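Local coordinates for ssDNA binding protein (Aeropyrum pernix, PDB 4PSN) that probably binds single-stranded DNA, as a four-chain assembly thought to entrap the strand in a system of tunnels between its subunits, at residues R22-L25 against F26-R30; R30-K34 against S35-S39; R96-P99 against E100-A104; Q202-E205 against K206-V210. All blocks are in the same frame, centred on the assembly; numbering follows the deposited sequence.

Contact 1: R22-L25 against F26-R30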
loop_
_atom_site.group_PDB
_atom_site.type_symbol
_atom_site.label_atom_id
_atom_site.label_comp_id
_atom_site.label_asym_id
_atom_site.label_seq_id
_atom_site.Cartn_x
_atom_site.Cartn_y
_atom_site.Cartn_z
ATOM N N ARG C 22 -4.891 13.648 4.884
ATOM C CA ARG C 22 -4.172 14.665 4.118
ATOM C C ARG C 22 -3.436 14.031 2.939
ATOM O O ARG C 22 -3.495 14.526 1.825
ATOM C CB ARG C 22 -3.174 15.389 5.027
ATOM C CG ARG C 22 -2.428 16.570 4.376
ATOM C CD ARG C 22 -1.457 17.228 5.368
ATOM N NE ARG C 22 -1.211 18.637 5.039
ATOM C CZ ARG C 22 -0.224 19.047 4.257
ATOM N NH1 ARG C 22 0.605 18.159 3.724
ATOM N NH2 ARG C 22 -0.069 20.335 3.998
ATOM N N ARG C 23 -2.745 12.927 3.172
ATOM C CA ARG C 23 -1.972 12.318 2.092
ATOM C C ARG C 23 -2.829 11.776 0.949
ATOM O O ARG C 23 -2.480 11.931 -0.224
ATOM C CB ARG C 23 -1.036 11.237 2.638
ATOM C CG ARG C 23 0.129 11.842 3.404
ATOM C CD ARG C 23 0.984 10.786 4.079
ATOM N NE ARG C 23 2.011 11.397 4.918
ATOM C CZ ARG C 23 2.709 10.742 5.841
ATOM N NH1 ARG C 23 2.487 9.451 6.045
ATOM N NH2 ARG C 23 3.622 11.375 6.562
ATOM N N VAL C 24 -3.947 11.140 1.295
ATOM C CA VAL C 24 -4.859 10.611 0.295
ATOM C C VAL C 24 -5.497 11.745 -0.528
ATOM O O VAL C 24 -5.643 11.635 -1.749
ATOM C CB VAL C 24 -5.950 9.726 0.944
ATOM C CG1 VAL C 24 -7.034 9.360 -0.070
ATOM C CG2 VAL C 24 -5.325 8.463 1.570
ATOM N N LEU C 25 -5.874 12.837 0.131
ATOM C CA LEU C 25 -6.512 13.944 -0.582
ATOM C C LEU C 25 -5.532 14.571 -1.569
ATOM O O LEU C 25 -5.892 14.896 -2.702
ATOM C CB LEU C 25 -7.021 15.007 0.382
ATOM C CG LEU C 25 -7.877 16.077 -0.292
ATOM C CD1 LEU C 25 -9.116 15.421 -0.896
ATOM C CD2 LEU C 25 -8.288 17.151 0.707
ATOM N N PHE C 26 -4.290 14.737 -1.134
ATOM C CA PHE C 26 -3.271 15.270 -2.019
ATOM C C PHE C 26 -3.018 14.343 -3.208
ATOM O O PHE C 26 -2.860 14.809 -4.328
ATOM C CB PHE C 26 -1.978 15.558 -1.259
ATOM C CG PHE C 26 -1.872 16.977 -0.763
ATOM C CD1 PHE C 26 -1.507 18.004 -1.631
ATOM C CD2 PHE C 26 -2.126 17.284 0.570
ATOM C CE1 PHE C 26 -1.414 19.312 -1.184
ATOM C CE2 PHE C 26 -2.029 18.585 1.028
ATOM C CZ PHE C 26 -1.673 19.609 0.143
ATOM N N ALA C 27 -2.975 13.039 -2.962
ATOM C CA ALA C 27 -2.743 12.074 -4.039
ATOM C C ALA C 27 -3.868 12.123 -5.065
ATOM O O ALA C 27 -3.619 12.065 -6.271
ATOM C CB ALA C 27 -2.592 10.671 -3.487
ATOM N N GLN C 28 -5.104 12.241 -4.586
ATOM C CA GLN C 28 -6.263 12.261 -5.464
ATOM C C GLN C 28 -6.393 13.561 -6.251
ATOM O O GLN C 28 -6.983 13.580 -7.326
ATOM C CB GLN C 28 -7.554 12.012 -4.669
ATOM C CG GLN C 28 -7.676 10.599 -4.086
ATOM C CD GLN C 28 -9.060 10.328 -3.547
ATOM O OE1 GLN C 28 -9.851 11.249 -3.362
ATOM N NE2 GLN C 28 -9.372 9.061 -3.311
ATOM N N LEU C 29 -5.852 14.647 -5.707
ATOM C CA LEU C 29 -6.029 15.963 -6.309
ATOM C C LEU C 29 -4.724 16.496 -6.906
ATOM O O LEU C 29 -4.602 17.685 -7.206
ATOM C CB LEU C 29 -6.569 16.940 -5.268
ATOM C CG LEU C 29 -7.976 16.617 -4.746
ATOM C CD1 LEU C 29 -8.420 17.671 -3.734
ATOM C CD2 LEU C 29 -8.992 16.491 -5.892
ATOM N N ARG C 30 -3.748 15.611 -7.063
ATOM C CA ARG C 30 -2.453 15.986 -7.622
ATOM C C ARG C 30 -2.586 16.620 -9.013
ATOM O O ARG C 30 -1.918 17.609 -9.316
ATOM C CB ARG C 30 -1.527 14.777 -7.677
ATOM C CG ARG C 30 -0.071 15.142 -7.904
ATOM C CD ARG C 30 0.871 14.152 -7.232
ATOM N NE ARG C 30 0.705 14.131 -5.779
ATOM C CZ ARG C 30 1.452 14.821 -4.918
ATOM N NH1 ARG C 30 2.439 15.602 -5.349
ATOM N NH2 ARG C 30 1.213 14.727 -3.616
#

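Contact 2: R30-K34 against S35-S39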
loop_
_atom_site.group_PDB
_atom_site.type_symbol
_atom_site.label_atom_id
_atom_site.label_comp_id
_atom_site.label_asym_id
_atom_site.label_seq_id
_atom_site.Cartn_x
_atom_site.Cartn_y
_atom_site.Cartn_z
ATOM N N ARG C 30 -3.748 15.611 -7.063
ATOM C CA ARG C 30 -2.453 15.986 -7.622
ATOM C C ARG C 30 -2.586 16.620 -9.013
ATOM O O ARG C 30 -1.918 17.609 -9.316
ATOM C CB ARG C 30 -1.527 14.777 -7.677
ATOM C CG ARG C 30 -0.071 15.142 -7.904
ATOM C CD ARG C 30 0.871 14.152 -7.232
ATOM N NE ARG C 30 0.705 14.131 -5.779
ATOM C CZ ARG C 30 1.452 14.821 -4.918
ATOM N NH1 ARG C 30 2.439 15.602 -5.349
ATOM N NH2 ARG C 30 1.213 14.727 -3.616
ATOM N N ASP C 31 -3.454 16.055 -9.846
ATOM C CA ASP C 31 -3.647 16.559 -11.200
ATOM C C ASP C 31 -4.380 17.897 -11.228
ATOM O O ASP C 31 -4.037 18.785 -12.015
ATOM C CB ASP C 31 -4.406 15.535 -12.047
ATOM C CG ASP C 31 -3.568 14.316 -12.378
ATOM O OD1 ASP C 31 -2.808 13.853 -11.502
ATOM O OD2 ASP C 31 -3.665 13.825 -13.521
ATOM N N ALA C 32 -5.398 18.034 -10.383
ATOM C CA ALA C 32 -6.133 19.286 -10.296
ATOM C C ALA C 32 -5.187 20.412 -9.891
ATOM O O ALA C 32 -5.335 21.544 -10.336
ATOM C CB ALA C 32 -7.278 19.171 -9.307
ATOM N N ILE C 33 -4.215 20.081 -9.045
ATOM C CA ILE C 33 -3.213 21.036 -8.574
ATOM C C ILE C 33 -2.227 21.415 -9.682
ATOM O O ILE C 33 -1.982 22.596 -9.934
ATOM C CB ILE C 33 -2.410 20.460 -7.390
ATOM C CG1 ILE C 33 -3.237 20.509 -6.106
ATOM C CG2 ILE C 33 -1.112 21.231 -7.198
ATOM C CD1 ILE C 33 -2.565 19.816 -4.925
ATOM N N LYS C 34 -1.660 20.407 -10.335
ATOM C CA LYS C 34 -0.707 20.642 -11.409
ATOM C C LYS C 34 -1.346 21.383 -12.582
ATOM O O LYS C 34 -0.683 22.158 -13.265
ATOM C CB LYS C 34 -0.088 19.320 -11.862
ATOM C CG LYS C 34 0.798 18.686 -10.802
ATOM C CD LYS C 34 1.258 17.284 -11.184
ATOM C CE LYS C 34 2.446 16.854 -10.320
ATOM N NZ LYS C 34 2.316 17.300 -8.892
ATOM N N SER C 35 -2.637 21.161 -12.802
ATOM C CA SER C 35 -3.351 21.839 -13.881
ATOM C C SER C 35 -3.672 23.314 -13.583
ATOM O O SER C 35 -4.016 24.070 -14.491
ATOM C CB SER C 35 -4.646 21.094 -14.222
ATOM O OG SER C 35 -5.665 21.373 -13.274
ATOM N N GLY C 36 -3.578 23.720 -12.320
ATOM C CA GLY C 36 -3.932 25.075 -11.939
ATOM C C GLY C 36 -5.372 25.211 -11.472
ATOM O O GLY C 36 -5.809 26.287 -11.062
ATOM N N GLU C 37 -6.114 24.113 -11.521
ATOM C CA GLU C 37 -7.504 24.110 -11.076
ATOM C C GLU C 37 -7.619 24.340 -9.564
ATOM O O GLU C 37 -8.594 24.924 -9.082
ATOM C CB GLU C 37 -8.167 22.785 -11.460
ATOM C CG GLU C 37 -9.664 22.740 -11.227
ATOM C CD GLU C 37 -10.298 21.478 -11.785
ATOM O OE1 GLU C 37 -11.521 21.289 -11.598
ATOM O OE2 GLU C 37 -9.570 20.676 -12.412
ATOM N N LEU C 38 -6.622 23.853 -8.828
ATOM C CA LEU C 38 -6.542 24.025 -7.382
ATOM C C LEU C 38 -5.109 24.342 -6.985
ATOM O O LEU C 38 -4.165 23.955 -7.673
ATOM C CB LEU C 38 -6.967 22.743 -6.661
ATOM C CG LEU C 38 -8.428 22.288 -6.704
ATOM C CD1 LEU C 38 -8.540 20.912 -6.077
ATOM C CD2 LEU C 38 -9.364 23.298 -6.017
ATOM N N SER C 39 -4.943 25.028 -5.860
ATOM C CA SER C 39 -3.613 25.256 -5.311
ATOM C C SER C 39 -3.339 24.271 -4.184
ATOM O O SER C 39 -4.266 23.680 -3.620
ATOM C CB SER C 39 -3.513 26.672 -4.760
ATOM O OG SER C 39 -4.380 26.822 -3.653
#

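Contact 3: R96-P99 against E100-A104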
loop_
_atom_site.group_PDB
_atom_site.type_symbol
_atom_site.label_atom_id
_atom_site.label_comp_id
_atom_site.label_asym_id
_atom_site.label_seq_id
_atom_site.Cartn_x
_atom_site.Cartn_y
_atom_site.Cartn_z
ATOM N N ARG C 96 -12.094 -1.514 18.359
ATOM C CA ARG C 96 -11.423 -1.228 19.622
ATOM C C ARG C 96 -10.345 -2.250 19.978
ATOM O O ARG C 96 -10.560 -3.456 19.899
ATOM C CB ARG C 96 -12.446 -1.098 20.750
ATOM C CG ARG C 96 -13.400 0.058 20.531
ATOM C CD ARG C 96 -14.053 0.462 21.819
ATOM N NE ARG C 96 -15.039 1.515 21.628
ATOM C CZ ARG C 96 -14.767 2.817 21.654
ATOM N NH1 ARG C 96 -13.523 3.241 21.841
ATOM N NH2 ARG C 96 -15.748 3.693 21.485
ATOM N N ARG C 97 -9.185 -1.748 20.383
ATOM C CA ARG C 97 -8.038 -2.602 20.683
ATOM C C ARG C 97 -8.289 -3.605 21.819
ATOM O O ARG C 97 -8.807 -3.256 22.870
ATOM C CB ARG C 97 -6.835 -1.723 21.017
ATOM C CG ARG C 97 -5.525 -2.470 21.170
ATOM C CD ARG C 97 -4.383 -1.497 21.468
ATOM N NE ARG C 97 -3.380 -2.112 22.331
ATOM C CZ ARG C 97 -3.341 -1.975 23.654
ATOM N NH1 ARG C 97 -4.244 -1.220 24.277
ATOM N NH2 ARG C 97 -2.393 -2.586 24.356
ATOM N N VAL C 98 -7.916 -4.860 21.604
ATOM C CA VAL C 98 -7.948 -5.837 22.679
ATOM C C VAL C 98 -6.624 -5.752 23.428
ATOM O O VAL C 98 -5.563 -5.871 22.828
ATOM C CB VAL C 98 -8.160 -7.256 22.152
ATOM C CG1 VAL C 98 -8.075 -8.256 23.291
ATOM C CG2 VAL C 98 -9.504 -7.357 21.453
ATOM N N PRO C 99 -6.687 -5.513 24.745
ATOM C CA PRO C 99 -5.490 -5.291 25.567
ATOM C C PRO C 99 -4.477 -6.421 25.426
ATOM O O PRO C 99 -4.854 -7.594 25.446
ATOM C CB PRO C 99 -6.052 -5.254 26.988
ATOM C CG PRO C 99 -7.453 -4.792 26.815
ATOM C CD PRO C 99 -7.923 -5.420 25.538
ATOM N N GLU C 100 -3.209 -6.056 25.259
ATOM C CA GLU C 100 -2.128 -7.025 25.097
ATOM C C GLU C 100 -2.134 -8.037 26.245
ATOM O O GLU C 100 -1.980 -9.242 26.039
ATOM C CB GLU C 100 -0.779 -6.294 25.037
ATOM C CG GLU C 100 0.428 -7.180 24.733
ATOM C CD GLU C 100 0.757 -7.247 23.247
ATOM O OE1 GLU C 100 0.147 -6.482 22.463
ATOM O OE2 GLU C 100 1.626 -8.064 22.863
ATOM N N GLU C 101 -2.325 -7.529 27.455
ATOM C CA GLU C 101 -2.326 -8.343 28.663
ATOM C C GLU C 101 -3.281 -9.519 28.522
ATOM O O GLU C 101 -3.083 -10.571 29.124
ATOM C CB GLU C 101 -2.733 -7.489 29.868
ATOM C CG GLU C 101 -1.953 -6.176 30.006
ATOM C CD GLU C 101 -2.318 -5.147 28.939
ATOM O OE1 GLU C 101 -3.440 -5.223 28.395
ATOM O OE2 GLU C 101 -1.483 -4.263 28.637
ATOM N N GLU C 102 -4.314 -9.329 27.712
ATOM C CA GLU C 102 -5.381 -10.307 27.552
ATOM C C GLU C 102 -5.116 -11.313 26.423
ATOM O O GLU C 102 -5.447 -12.487 26.545
ATOM C CB GLU C 102 -6.701 -9.570 27.309
ATOM C CG GLU C 102 -7.773 -10.381 26.599
ATOM C CD GLU C 102 -9.124 -9.675 26.614
ATOM O OE1 GLU C 102 -10.101 -10.226 26.052
ATOM O OE2 GLU C 102 -9.203 -8.567 27.199
ATOM N N ILE C 103 -4.520 -10.846 25.330
ATOM C CA ILE C 103 -4.251 -11.692 24.171
ATOM C C ILE C 103 -2.950 -12.477 24.299
ATOM O O ILE C 103 -2.882 -13.648 23.923
ATOM C CB ILE C 103 -4.173 -10.851 22.875
ATOM C CG1 ILE C 103 -5.568 -10.427 22.436
ATOM C CG2 ILE C 103 -3.500 -11.640 21.754
ATOM C CD1 ILE C 103 -5.606 -9.865 21.042
ATOM N N ALA C 104 -1.913 -11.823 24.813
ATOM C CA ALA C 104 -0.575 -12.414 24.845
ATOM C C ALA C 104 -0.539 -13.837 25.407
ATOM O O ALA C 104 0.050 -14.726 24.793
ATOM C CB ALA C 104 0.408 -11.501 25.601
#

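Contact 4: Q202-E205 against K206-V210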
loop_
_atom_site.group_PDB
_atom_site.type_symbol
_atom_site.label_atom_id
_atom_site.label_comp_id
_atom_site.label_asym_id
_atom_site.label_seq_id
_atom_site.Cartn_x
_atom_site.Cartn_y
_atom_site.Cartn_z
ATOM N N GLN C 202 -3.855 -27.687 -3.837
ATOM C CA GLN C 202 -2.993 -26.532 -4.075
ATOM C C GLN C 202 -3.407 -25.332 -3.200
ATOM O O GLN C 202 -4.588 -25.013 -3.097
ATOM C CB GLN C 202 -3.074 -26.148 -5.563
ATOM C CG GLN C 202 -2.182 -24.986 -5.953
ATOM C CD GLN C 202 -2.350 -24.554 -7.411
ATOM O OE1 GLN C 202 -3.461 -24.329 -7.886
ATOM N NE2 GLN C 202 -1.237 -24.436 -8.120
ATOM N N ASN C 203 -2.439 -24.669 -2.577
ATOM C CA ASN C 203 -2.692 -23.416 -1.867
ATOM C C ASN C 203 -2.843 -22.256 -2.843
ATOM O O ASN C 203 -1.967 -22.025 -3.666
ATOM C CB ASN C 203 -1.549 -23.117 -0.911
ATOM C CG ASN C 203 -1.349 -24.211 0.103
ATOM O OD1 ASN C 203 -0.580 -25.148 -0.120
ATOM N ND2 ASN C 203 -2.053 -24.111 1.217
ATOM N N VAL C 204 -3.957 -21.541 -2.756
ATOM C CA VAL C 204 -4.237 -20.462 -3.693
ATOM C C VAL C 204 -4.672 -19.206 -2.952
ATOM O O VAL C 204 -4.826 -19.209 -1.731
ATOM C CB VAL C 204 -5.355 -20.864 -4.681
ATOM C CG1 VAL C 204 -4.898 -22.040 -5.560
ATOM C CG2 VAL C 204 -6.617 -21.218 -3.922
ATOM N N GLU C 205 -4.876 -18.128 -3.688
ATOM C CA GLU C 205 -5.518 -16.954 -3.097
ATOM C C GLU C 205 -7.005 -17.199 -2.902
ATOM O O GLU C 205 -7.618 -17.967 -3.649
ATOM C CB GLU C 205 -5.262 -15.713 -3.957
ATOM C CG GLU C 205 -3.784 -15.347 -4.020
ATOM C CD GLU C 205 -3.508 -13.908 -4.495
ATOM O OE1 GLU C 205 -4.437 -13.229 -4.981
ATOM O OE2 GLU C 205 -2.342 -13.462 -4.378
ATOM N N LYS C 206 -7.574 -16.554 -1.885
ATOM C CA LYS C 206 -8.957 -16.773 -1.497
ATOM C C LYS C 206 -9.962 -16.603 -2.651
ATOM O O LYS C 206 -10.885 -17.415 -2.814
ATOM C CB LYS C 206 -9.322 -15.850 -0.324
ATOM C CG LYS C 206 -10.641 -16.206 0.347
ATOM C CD LYS C 206 -11.028 -15.168 1.399
ATOM C CE LYS C 206 -12.008 -15.738 2.421
ATOM N NZ LYS C 206 -12.696 -14.702 3.249
ATOM N N ARG C 207 -9.796 -15.552 -3.446
ATOM C CA ARG C 207 -10.687 -15.324 -4.589
ATOM C C ARG C 207 -10.698 -16.488 -5.598
ATOM O O ARG C 207 -11.726 -16.770 -6.217
ATOM C CB ARG C 207 -10.336 -14.007 -5.301
ATOM C CG ARG C 207 -11.337 -13.583 -6.381
ATOM C CD ARG C 207 -11.030 -12.169 -6.922
ATOM N NE ARG C 207 -11.281 -11.131 -5.918
ATOM C CZ ARG C 207 -10.337 -10.444 -5.276
ATOM N NH1 ARG C 207 -9.050 -10.655 -5.537
ATOM N NH2 ARG C 207 -10.685 -9.533 -4.371
ATOM N N GLU C 208 -9.569 -17.165 -5.771
ATOM C CA GLU C 208 -9.528 -18.255 -6.735
ATOM C C GLU C 208 -10.435 -19.364 -6.226
ATOM O O GLU C 208 -11.188 -19.965 -6.997
ATOM C CB GLU C 208 -8.110 -18.795 -6.917
ATOM C CG GLU C 208 -7.076 -17.737 -7.305
ATOM C CD GLU C 208 -5.685 -18.343 -7.528
ATOM O OE1 GLU C 208 -4.749 -18.023 -6.762
ATOM O OE2 GLU C 208 -5.535 -19.145 -8.469
ATOM N N ALA C 209 -10.353 -19.627 -4.921
ATOM C CA ALA C 209 -11.135 -20.697 -4.320
ATOM C C ALA C 209 -12.598 -20.304 -4.365
ATOM O O ALA C 209 -13.443 -21.120 -4.675
ATOM C CB ALA C 209 -10.679 -20.981 -2.873
ATOM N N VAL C 210 -12.898 -19.037 -4.082
ATOM C CA VAL C 210 -14.302 -18.593 -4.081
ATOM C C VAL C 210 -14.952 -18.819 -5.445
ATOM O O VAL C 210 -16.077 -19.313 -5.544
ATOM C CB VAL C 210 -14.461 -17.100 -3.659
ATOM C CG1 VAL C 210 -15.893 -16.605 -3.897
ATOM C CG2 VAL C 210 -14.072 -16.894 -2.194
#

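Contact 1: R22-L25 against F26-R30
In the last two turns of helix 17-28, Arg22 and Phe26 stand side by side on one flank, four residues apart and pointing the same way. The touching is done by one ring atom: Phe26 CE2 lies over the centre of one guanidinium face, 3.7 Å from Arg22 CZ, with the two planes 42° apart. Arg22 reaches this place with CG opposite its backbone N (chi1 -175°) and a chain drawn out straight to NE. Its NH2 then donates to Asn203 O of the second subunit, while the ring rests on Asn40 and Val43 of helix 40-61. With an alanine at Arg22, the Phe26 ring would probably lose its cover at CE2 and Asn203 of the second subunit a donor. Beneath the side chains runs the alpha-helical i to i+4 ladder: Phe26 N to Arg22 O, 3.1 Å and nearly straight at 165°, then Ala27 N to Arg23 O at 3.0 Å. Apolar Leu25 and Leu29 suit the buried flank; they meet at their CD1 atoms, 3.7 Å apart, and both touch Tyr76 of strand 69-78. Gln28 lies alongside Val24, its amide held by Tyr76 OH and Thr6 O.

Contact 2: R30-K34 against S35-S39
Ala32 O, near the C-terminal end of helix 30-34, is gripped from opposite faces of its carbonyl plane. Leu38 N approaches from one face at 3.0 Å, and Ser35 OG donates from the other, also 3.0 Å from Ala32 O. Serine suits this place because its short hydroxyl can fold back: at chi1 78° OG sits between its own backbone N and carbonyl carbon, turned to the helix end. Its backbone N makes the last regular helical bond, Ser35 N to Asp31 O at 2.9 Å. The chain then reverses at Gly36, whose positive phi of 93° marks a Schellman motif; a side chain there would press against the carbonyl oxygen of the preceding residue. Gly36 N reaches Ile33 O at 3.1 Å, from above the carbonyl plane. Past the turn, Leu38 doubles back over the helix: its CD1 packs on Ala32 CB at 3.9 Å, and its carbonyl receives a CA-H...O contact, Ile33 CA to Leu38 O at 3.2 Å. Alanine lets the returning leucine come close, while Val78 of strand 69-78 also touches Leu38. Asp31, a turn earlier on the helix, sends OD2 to Arg91 and Gln73 of the third subunit. Ser39 is the N-cap just before helix 40-61, and its N-H donates to Asp42 OD2. Ala32 O and Ile33 O, which a longer helix would have paired, are thus met by donors of the turn, which probably eases the end of helix 30-34 and the swing into helix 40-61.

Contact 3: R96-P99 against E100-A104
Two backbone bonds converge on Pro99 O, at the N-cap of helix 100-113. Ile103 N meets it in the carbonyl plane at 3.3 Å, as the first alpha-helical bond, while Glu102 N comes from above that plane, 2.9 Å from Pro99 O. Proline fits here because its ring restricts phi as the chain leaves strand 83-97. The apolar part is tight: Val98 and Ile103 cross at about a right angle, and Val98 CG1 lies only 3.4 Å from Ile103 CG1, closer than usual van der Waals contact. Val98 presents that methyl by setting CG1 opposite its backbone N (chi1 175°). Glu102 stretches beside the proline, covering the same methyl with its carboxylate carbon, CD to Val98 CG1 3.8 Å. Of the charged groups, Arg97 passes one guanidinium face over Pro99 CA, while its NH2 stays 5.0 Å from Glu100 OE1, an opposite charge not in contact. Glu100 OE1 instead bridges to Arg91 of the second subunit; Arg96 and Arg97 pair in an antiparallel ladder with a strand of that same chain. Three successive glutamates in the first turn would be expected to interact favourably with the helix dipole, which probably steadies this end where proline has no polar side chain to cap it.

Contact 4: Q202-E205 against K206-V210
Glu208 reaches back along the start of helix 206-218 and crosses Val204 and Glu205 at a slant. Its CG lies opposite its carbonyl carbon (chi1 -55°), and from there the chain extends to bring OE1 within 3.1 Å of Glu205 N. The N-H meets this oxygen from above the carboxylate plane, at a fairly straight 159°. Glu205 is the N-cap and Glu208 the third residue after it, so this is one half of a capping box; the reciprocal bond is not made, the Glu205 carboxylate turning to arginines of other chains. Glutamate suits N3 because its extended chain carries a carboxylate back to that N-H. Val204 lies against the same carboxylate, its CB 3.6 Å from Glu208 OE1, and its CG2 comes to 4.2 Å from Ala209 CB. The two carboxylates are inclined 70° to each other, with Glu205 OE1 and Glu208 OE1 5.1 Å apart. Their like charges are probably offset: Glu205 OE1 pairs with Arg23 of the second and of the third subunit, and Glu208 with Arg207 and Arg211 of the fourth. An alanine at Glu208 would probably leave the Glu205 N-H without this acceptor and cost Arg207 and Arg211 of the fourth subunit one carboxylate partner. The backbone turns in as Glu208 N donates to Glu205 O at 3.0 Å. Small, apolar Ala209 lets the helix settle on Leu173 of strand 172-180, where Val204 also packs. Val204 and Glu205 join helix 206-218 to strand 202-203, which pairs with strand 172-180 as an outermost strand, within this chain, of the six-stranded antiparallel sheet.

The contacts follow one another along the chain, 1 and 2 sharing Arg30. These two lie about 11 Å apart between centres and touch through Phe26 and Ile33 and through Leu29 and Leu38; together they carry helices 17-28 and 30-34 into helix 40-61, beside the three-stranded sheet. Contact 3 ends that sheet's strand 83-97 and starts helix 100-113, with its centre about 34 Å from that of contact 1. Contact 4, about 31 Å from contact 3 between centres, belongs to the C-terminal domain and its six-stranded sheet. Contacts 1 and 4 are far apart within one chain, yet Arg22 and Arg23 meet Asn203 and Glu205 of the second subunit, so their union is made between chains, consistent with intersubunit tunnels.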